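Local structure of 4-alpha-glucanotransferase (Aquifex aeolicus, 1TZ7) at residues A[48-52]-A[486-490]; A[35-39]-A[107-111]. The protein is an amylomaltase, also called disproportionating enzyme or D-enzyme, an enzyme of the 4-alpha-glucanotransferase family built around an eight-stranded parallel beta/alpha barrel. All coordinates share one frame; numbering follows the deposited sequence.

Overall arrangement
Both contacts involve the unit formed by strand 23-27 and helix 44-56, the first strand and helix of the parallel barrel. Contact 1 joins helix 44-56 to the loop before the last helix, 491-500, beside the place where strand 452-456 pairs with strand 23-27 and closes the barrel. Contact 2 joins the loop between strand 23-27 and helix 44-56 to residues 107-111, in the long insertion between strands 60-62 and 222-227. Their centres lie about 19 Å apart and their nearest atoms about 8 Å apart. The first is a buried aromatic contact; the second, only partly buried, pairs two irregular loops. The two centres lie about 22 Å and 23 Å from the chain's centre, on the same side.

Contact 1 (A[48-52]-A[486-490]); sequences RFLDF and DYTQK
Phe52, on helix 44-56, comes within 6.6 Å of Thr488 (CA to CA), where residues 487-489 form a 3-10 turn. Tyr487 carries the contact. Its ring sends an edge onto the face of Phe52 in a T-shaped stack, centroids 5.1 Å apart and planes at 86°, with CD2 3.8 Å above the middle of the Phe52 ring. A chi1 of 60° sets Tyr487 CG between its backbone N and carbonyl carbon, turning the ring to the helix. Its OH lies against the backbone, 3.2 Å from Phe49 CA, while CE2 meets the rim of the Phe49 ring. Arg48 crosses the phenol end with its CG 3.7 Å from Tyr487 OH, its guanidinium salt-bridged to Glu45. Ile26 of strand 23-27 packs on both phenylalanines. Phe52 CE2 rests 3.9 Å from Thr488 CA, and Thr488 CG2 lies over one face of the Tyr487 ring, near its rim. Within the turn, Asp486 OD1 accepts from Thr488 OG1 (2.6 Å) and, as an Asx turn, from Thr488 N; Gln489 NE2 reaches OD2. The carboxylate braces its own turn, with Arg48 NH1 5.5 Å from Asp486 OD1, too far for a salt bridge; turn and helix meet through aromatic and van der Waals contact.

Contact 2 (A[35-39]-A[107-111]); sequences SPYGI and LKRFP
One backbone hydrogen bond ties Pro36 to Phe110: Phe110 N donates to Pro36 O at 2.8 Å and 176°. The same carbonyl oxygen receives a CA-H...O contact from Arg109, Arg109 CA to Pro36 O 3.5 Å, so two neighbouring residues of 107-111 close on a single acceptor. Running the other way, Lys108 O lies near the plane of the Tyr37 ring at its edge, 3.4 Å from Tyr37 CD1. Neither segment is regular secondary structure. Residues 35-39 belong to the loop that follows the first strand of the barrel, 23-27, and residues 107-111 to the excursion after its second, 60-62, so the contact fastens an insertion to a barrel loop. The CB of Tyr37 points away from 107-111, but with CG anti to the carbonyl carbon (chi1 -59°) the ring swings back: Tyr37 CZ meets Leu107 CD2 at 4.0 Å, and Tyr37 OH, hydrogen-bonded to Glu94, lies against both methyls, 3.6 Å from Leu107 CD1. Arg109, bent at chi2 and chi3, runs obliquely past the CB edge of Pro36, with Arg109 CG 3.8 Å from Pro36 CB and the guanidinium turning its own edge, at NH1, to the same carbon. Phe110 brings CD2 to 3.8 Å from Tyr37 C, beside Gly38, which has no CB to crowd the carbonyl oxygen of Tyr37 at its positive phi of 94°; Val119 also packs on the Phe110 ring.

Contact 1 (A[48-52]-A[486-490])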
ATOM      1  N   ARG A  48     -16.967   9.009  -6.984  1.00 26.46           N
ATOM      2  CA  ARG A  48     -17.517   8.486  -8.235  1.00 27.71           C
ATOM      3  C   ARG A  48     -17.117   7.026  -8.437  1.00 23.58           C
ATOM      4  O   ARG A  48     -17.893   6.234  -8.959  1.00 23.13           O
ATOM      5  CB  ARG A  48     -17.037   9.326  -9.420  1.00 28.02           C
ATOM      6  CG  ARG A  48     -17.565   8.854 -10.785  1.00 36.62           C
ATOM      7  CD  ARG A  48     -18.637   9.761 -11.391  1.00 75.10           C
ATOM      8  NE  ARG A  48     -18.144  11.120 -11.628  1.00 83.62           N
ATOM      9  CZ  ARG A  48     -17.318  11.465 -12.619  1.00 70.96           C
ATOM     10  NH1 ARG A  48     -16.881  10.551 -13.484  1.00 78.08           N
ATOM     11  NH2 ARG A  48     -16.929  12.727 -12.745  1.00 60.59           N
ATOM     12  N   PHE A  49     -15.901   6.683  -8.022  1.00 26.04           N
ATOM     13  CA  PHE A  49     -15.404   5.325  -8.154  1.00 28.24           C
ATOM     14  C   PHE A  49     -16.118   4.387  -7.185  1.00 26.57           C
ATOM     15  O   PHE A  49     -16.457   3.270  -7.540  1.00 28.12           O
ATOM     16  CB  PHE A  49     -13.894   5.275  -7.911  1.00 24.88           C
ATOM     17  CG  PHE A  49     -13.337   3.882  -7.874  1.00 24.60           C
ATOM     18  CD1 PHE A  49     -13.316   3.099  -9.019  1.00 26.29           C
ATOM     19  CD2 PHE A  49     -12.840   3.345  -6.687  1.00 27.97           C
ATOM     20  CE1 PHE A  49     -12.808   1.808  -8.987  1.00 33.52           C
ATOM     21  CE2 PHE A  49     -12.327   2.044  -6.651  1.00 26.97           C
ATOM     22  CZ  PHE A  49     -12.312   1.281  -7.794  1.00 32.96           C
ATOM     23  N   LEU A  50     -16.344   4.855  -5.957  1.00 24.38           N
ATOM     24  CA  LEU A  50     -17.129   4.096  -4.984  1.00 27.94           C
ATOM     25  C   LEU A  50     -18.566   3.871  -5.478  1.00 23.80           C
ATOM     26  O   LEU A  50     -19.125   2.800  -5.284  1.00 24.77           O
ATOM     27  CB  LEU A  50     -17.142   4.811  -3.627  1.00 22.65           C
ATOM     28  CG  LEU A  50     -15.814   4.811  -2.851  1.00 24.31           C
ATOM     29  CD1 LEU A  50     -15.969   5.561  -1.536  1.00 26.88           C
ATOM     30  CD2 LEU A  50     -15.318   3.389  -2.598  1.00 36.12           C
ATOM     31  N   ASP A  51     -19.148   4.891  -6.125  1.00 26.20           N
ATOM     32  CA  ASP A  51     -20.493   4.770  -6.725  1.00 23.18           C
ATOM     33  C   ASP A  51     -20.506   3.694  -7.789  1.00 29.61           C
ATOM     34  O   ASP A  51     -21.469   2.967  -7.922  1.00 25.31           O
ATOM     35  CB  ASP A  51     -20.931   6.099  -7.360  1.00 24.79           C
ATOM     36  CG  ASP A  51     -21.323   7.138  -6.339  1.00 33.92           C
ATOM     37  OD1 ASP A  51     -21.518   6.785  -5.159  1.00 33.86           O
ATOM     38  OD2 ASP A  51     -21.465   8.344  -6.632  1.00 32.40           O
ATOM     39  N   PHE A  52     -19.421   3.614  -8.555  1.00 29.30           N
ATOM     40  CA  PHE A  52     -19.274   2.605  -9.601  1.00 28.57           C
ATOM     41  C   PHE A  52     -19.149   1.183  -8.991  1.00 26.86           C
ATOM     42  O   PHE A  52     -19.787   0.242  -9.463  1.00 24.56           O
ATOM     43  CB  PHE A  52     -18.050   2.938 -10.471  1.00 28.46           C
ATOM     44  CG  PHE A  52     -17.658   1.843 -11.428  1.00 20.51           C
ATOM     45  CD1 PHE A  52     -16.554   1.039 -11.165  1.00 26.53           C
ATOM     46  CD2 PHE A  52     -18.375   1.631 -12.595  1.00 26.99           C
ATOM     47  CE1 PHE A  52     -16.183   0.037 -12.045  1.00 28.17           C
ATOM     48  CE2 PHE A  52     -18.004   0.627 -13.481  1.00 27.56           C
ATOM     49  CZ  PHE A  52     -16.907  -0.171 -13.200  1.00 30.00           C
ATOM     50  N   ASP A 486     -13.377   6.913 -19.589  1.00 31.66           N
ATOM     51  CA  ASP A 486     -14.612   6.741 -18.817  1.00 32.84           C
ATOM     52  C   ASP A 486     -14.830   5.263 -18.490  1.00 28.78           C
ATOM     53  O   ASP A 486     -15.392   4.515 -19.289  1.00 33.62           O
ATOM     54  CB  ASP A 486     -15.818   7.293 -19.594  1.00 28.35           C
ATOM     55  CG  ASP A 486     -17.127   7.221 -18.788  1.00 34.39           C
ATOM     56  OD1 ASP A 486     -17.087   6.835 -17.598  1.00 27.56           O
ATOM     57  OD2 ASP A 486     -18.232   7.526 -19.269  1.00 33.26           O
ATOM     58  N   TYR A 487     -14.383   4.856 -17.305  1.00 29.61           N
ATOM     59  CA  TYR A 487     -14.422   3.452 -16.899  1.00 31.44           C
ATOM     60  C   TYR A 487     -15.840   2.971 -16.554  1.00 27.91           C
ATOM     61  O   TYR A 487     -16.065   1.772 -16.417  1.00 29.79           O
ATOM     62  CB  TYR A 487     -13.497   3.220 -15.692  1.00 30.38           C
ATOM     63  CG  TYR A 487     -13.863   4.038 -14.475  1.00 29.36           C
ATOM     64  CD1 TYR A 487     -13.307   5.292 -14.268  1.00 26.66           C
ATOM     65  CD2 TYR A 487     -14.766   3.557 -13.533  1.00 26.50           C
ATOM     66  CE1 TYR A 487     -13.636   6.051 -13.157  1.00 35.06           C
ATOM     67  CE2 TYR A 487     -15.104   4.309 -12.415  1.00 27.87           C
ATOM     68  CZ  TYR A 487     -14.532   5.559 -12.235  1.00 27.82           C
ATOM     69  OH  TYR A 487     -14.855   6.320 -11.131  1.00 26.31           O
ATOM     70  N   THR A 488     -16.786   3.904 -16.412  1.00 28.38           N
ATOM     71  CA  THR A 488     -18.166   3.541 -16.015  1.00 27.91           C
ATOM     72  C   THR A 488     -18.957   2.925 -17.175  1.00 30.67           C
ATOM     73  O   THR A 488     -20.035   2.368 -16.967  1.00 35.01           O
ATOM     74  CB  THR A 488     -18.934   4.773 -15.450  1.00 25.65           C
ATOM     75  OG1 THR A 488     -19.112   5.760 -16.472  1.00 23.57           O
ATOM     76  CG2 THR A 488     -18.129   5.487 -14.368  1.00 27.51           C
ATOM     77  N   GLN A 489     -18.420   3.029 -18.393  1.00 33.64           N
ATOM     78  CA  GLN A 489     -19.001   2.338 -19.554  1.00 34.82           C
ATOM     79  C   GLN A 489     -18.903   0.813 -19.395  1.00 34.78           C
ATOM     80  O   GLN A 489     -19.653   0.068 -20.022  1.00 33.12           O
ATOM     81  CB  GLN A 489     -18.292   2.766 -20.849  1.00 37.90           C
ATOM     82  CG  GLN A 489     -18.410   4.254 -21.175  1.00 43.95           C
ATOM     83  CD  GLN A 489     -19.844   4.745 -21.163  1.00 58.81           C
ATOM     84  OE1 GLN A 489     -20.685   4.241 -21.908  1.00 67.08           O
ATOM     85  NE2 GLN A 489     -20.128   5.733 -20.318  1.00 60.75           N
ATOM     86  N   LYS A 490     -17.976   0.366 -18.549  1.00 31.91           N
ATOM     87  CA  LYS A 490     -17.765  -1.063 -18.315  1.00 35.39           C
ATOM     88  C   LYS A 490     -18.798  -1.657 -17.338  1.00 37.71           C
ATOM     89  O   LYS A 490     -18.743  -2.838 -17.028  1.00 32.82           O
ATOM     90  CB  LYS A 490     -16.350  -1.307 -17.767  1.00 36.93           C
ATOM     91  CG  LYS A 490     -15.225  -0.809 -18.678  1.00 40.85           C
ATOM     92  CD  LYS A 490     -15.089  -1.672 -19.919  1.00 38.85           C
ATOM     93  CE  LYS A 490     -13.922  -1.224 -20.778  1.00 35.74           C
ATOM     94  NZ  LYS A 490     -14.143  -1.525 -22.212  1.00 44.78           N
TER

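Contact 2 (A[35-39]-A[107-111])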
ATOM      1  N   SER A  35      -8.502  12.446 -11.218  1.00 25.50           N
ATOM      2  CA  SER A  35      -8.767  13.765 -10.656  1.00 24.00           C
ATOM      3  C   SER A  35      -8.025  14.845 -11.449  1.00 32.52           C
ATOM      4  O   SER A  35      -7.025  14.558 -12.104  1.00 22.70           O
ATOM      5  CB  SER A  35      -8.344  13.811  -9.190  1.00 29.90           C
ATOM      6  OG  SER A  35      -8.948  12.761  -8.454  1.00 29.16           O
ATOM      7  N   PRO A  36      -8.519  16.084 -11.391  1.00 32.03           N
ATOM      8  CA  PRO A  36      -8.095  17.126 -12.327  1.00 34.00           C
ATOM      9  C   PRO A  36      -6.789  17.848 -11.952  1.00 31.19           C
ATOM     10  O   PRO A  36      -6.398  18.754 -12.677  1.00 25.05           O
ATOM     11  CB  PRO A  36      -9.279  18.125 -12.304  1.00 29.33           C
ATOM     12  CG  PRO A  36     -10.254  17.595 -11.229  1.00 33.43           C
ATOM     13  CD  PRO A  36      -9.525  16.578 -10.442  1.00 35.16           C
ATOM     14  N   TYR A  37      -6.134  17.460 -10.853  1.00 24.02           N
ATOM     15  CA  TYR A  37      -5.004  18.254 -10.328  1.00 28.82           C
ATOM     16  C   TYR A  37      -3.663  17.499 -10.366  1.00 29.15           C
ATOM     17  O   TYR A  37      -2.823  17.648  -9.472  1.00 26.99           O
ATOM     18  CB  TYR A  37      -5.321  18.750  -8.918  1.00 29.77           C
ATOM     19  CG  TYR A  37      -6.562  19.602  -8.878  1.00 31.46           C
ATOM     20  CD1 TYR A  37      -6.568  20.873  -9.439  1.00 28.64           C
ATOM     21  CD2 TYR A  37      -7.738  19.130  -8.308  1.00 25.43           C
ATOM     22  CE1 TYR A  37      -7.705  21.660  -9.419  1.00 44.71           C
ATOM     23  CE2 TYR A  37      -8.883  19.908  -8.283  1.00 35.78           C
ATOM     24  CZ  TYR A  37      -8.859  21.176  -8.842  1.00 37.71           C
ATOM     25  OH  TYR A  37      -9.991  21.959  -8.824  1.00 35.11           O
ATOM     26  N   GLY A  38      -3.470  16.702 -11.421  1.00 26.41           N
ATOM     27  CA  GLY A  38      -2.170  16.119 -11.723  1.00 24.41           C
ATOM     28  C   GLY A  38      -2.011  14.730 -11.148  1.00 26.03           C
ATOM     29  O   GLY A  38      -1.082  14.013 -11.491  1.00 19.02           O
ATOM     30  N   ILE A  39      -2.930  14.353 -10.271  1.00 26.57           N
ATOM     31  CA  ILE A  39      -2.859  13.078  -9.574  1.00 23.79           C
ATOM     32  C   ILE A  39      -4.226  12.759  -8.957  1.00 27.38           C
ATOM     33  O   ILE A  39      -5.027  13.659  -8.713  1.00 23.50           O
ATOM     34  CB  ILE A  39      -1.756  13.137  -8.464  1.00 24.64           C
ATOM     35  CG1 ILE A  39      -1.460  11.746  -7.924  1.00 26.69           C
ATOM     36  CG2 ILE A  39      -2.175  14.079  -7.327  1.00 22.44           C
ATOM     37  CD1 ILE A  39      -0.107  11.638  -7.243  1.00 29.30           C
ATOM     38  N   LEU A 107      -6.707  27.319  -7.705  1.00 48.23           N
ATOM     39  CA  LEU A 107      -6.960  26.027  -8.345  1.00 46.68           C
ATOM     40  C   LEU A 107      -6.530  26.059  -9.806  1.00 44.92           C
ATOM     41  O   LEU A 107      -6.655  27.083 -10.478  1.00 50.32           O
ATOM     42  CB  LEU A 107      -8.444  25.654  -8.245  1.00 45.40           C
ATOM     43  CG  LEU A 107      -8.966  25.314  -6.845  1.00 47.91           C
ATOM     44  CD1 LEU A 107     -10.449  25.004  -6.900  1.00 48.21           C
ATOM     45  CD2 LEU A 107      -8.192  24.141  -6.233  1.00 42.48           C
ATOM     46  N   LYS A 108      -6.029  24.928 -10.291  1.00 47.76           N
ATOM     47  CA  LYS A 108      -5.313  24.884 -11.560  1.00 50.18           C
ATOM     48  C   LYS A 108      -5.411  23.483 -12.190  1.00 44.00           C
ATOM     49  O   LYS A 108      -4.713  22.559 -11.782  1.00 39.02           O
ATOM     50  CB  LYS A 108      -3.849  25.260 -11.337  1.00 54.45           C
ATOM     51  CG  LYS A 108      -2.981  25.179 -12.578  1.00 60.42           C
ATOM     52  CD  LYS A 108      -1.593  25.760 -12.319  1.00 73.24           C
ATOM     53  CE  LYS A 108      -0.939  25.150 -11.066  1.00 71.63           C
ATOM     54  NZ  LYS A 108       0.553  25.152 -11.129  1.00 67.09           N
ATOM     55  N   ARG A 109      -6.280  23.349 -13.187  1.00 44.96           N
ATOM     56  CA  ARG A 109      -6.552  22.055 -13.812  1.00 44.45           C
ATOM     57  C   ARG A 109      -5.356  21.573 -14.646  1.00 44.05           C
ATOM     58  O   ARG A 109      -4.688  22.365 -15.307  1.00 45.30           O
ATOM     59  CB  ARG A 109      -7.800  22.147 -14.705  1.00 51.50           C
ATOM     60  CG  ARG A 109      -8.996  21.361 -14.189  1.00 54.90           C
ATOM     61  CD  ARG A 109      -9.621  21.939 -12.915  1.00 62.79           C
ATOM     62  NE  ARG A 109     -11.001  22.389 -13.124  1.00 73.98           N
ATOM     63  CZ  ARG A 109     -12.036  21.577 -13.361  1.00 76.68           C
ATOM     64  NH1 ARG A 109     -11.858  20.259 -13.424  1.00 73.84           N
ATOM     65  NH2 ARG A 109     -13.252  22.084 -13.537  1.00 81.25           N
ATOM     66  N   PHE A 110      -5.102  20.268 -14.596  1.00 42.15           N
ATOM     67  CA  PHE A 110      -4.211  19.603 -15.547  1.00 41.82           C
ATOM     68  C   PHE A 110      -5.005  18.548 -16.334  1.00 41.39           C
ATOM     69  O   PHE A 110      -5.921  17.933 -15.793  1.00 35.04           O
ATOM     70  CB  PHE A 110      -3.051  18.924 -14.808  1.00 37.90           C
ATOM     71  CG  PHE A 110      -2.191  19.876 -14.015  1.00 44.61           C
ATOM     72  CD1 PHE A 110      -1.049  20.432 -14.576  1.00 46.26           C
ATOM     73  CD2 PHE A 110      -2.522  20.210 -12.706  1.00 42.99           C
ATOM     74  CE1 PHE A 110      -0.254  21.308 -13.844  1.00 40.98           C
ATOM     75  CE2 PHE A 110      -1.728  21.086 -11.973  1.00 37.04           C
ATOM     76  CZ  PHE A 110      -0.598  21.632 -12.542  1.00 49.77           C
ATOM     77  N   PRO A 111      -4.653  18.344 -17.609  1.00 45.10           N
ATOM     78  CA  PRO A 111      -5.289  17.299 -18.429  1.00 44.18           C
ATOM     79  C   PRO A 111      -5.031  15.888 -17.886  1.00 40.25           C
ATOM     80  O   PRO A 111      -4.007  15.656 -17.227  1.00 29.66           O
ATOM     81  CB  PRO A 111      -4.621  17.477 -19.805  1.00 45.60           C
ATOM     82  CG  PRO A 111      -4.020  18.840 -19.771  1.00 47.67           C
ATOM     83  CD  PRO A 111      -3.635  19.091 -18.363  1.00 47.49           C
TER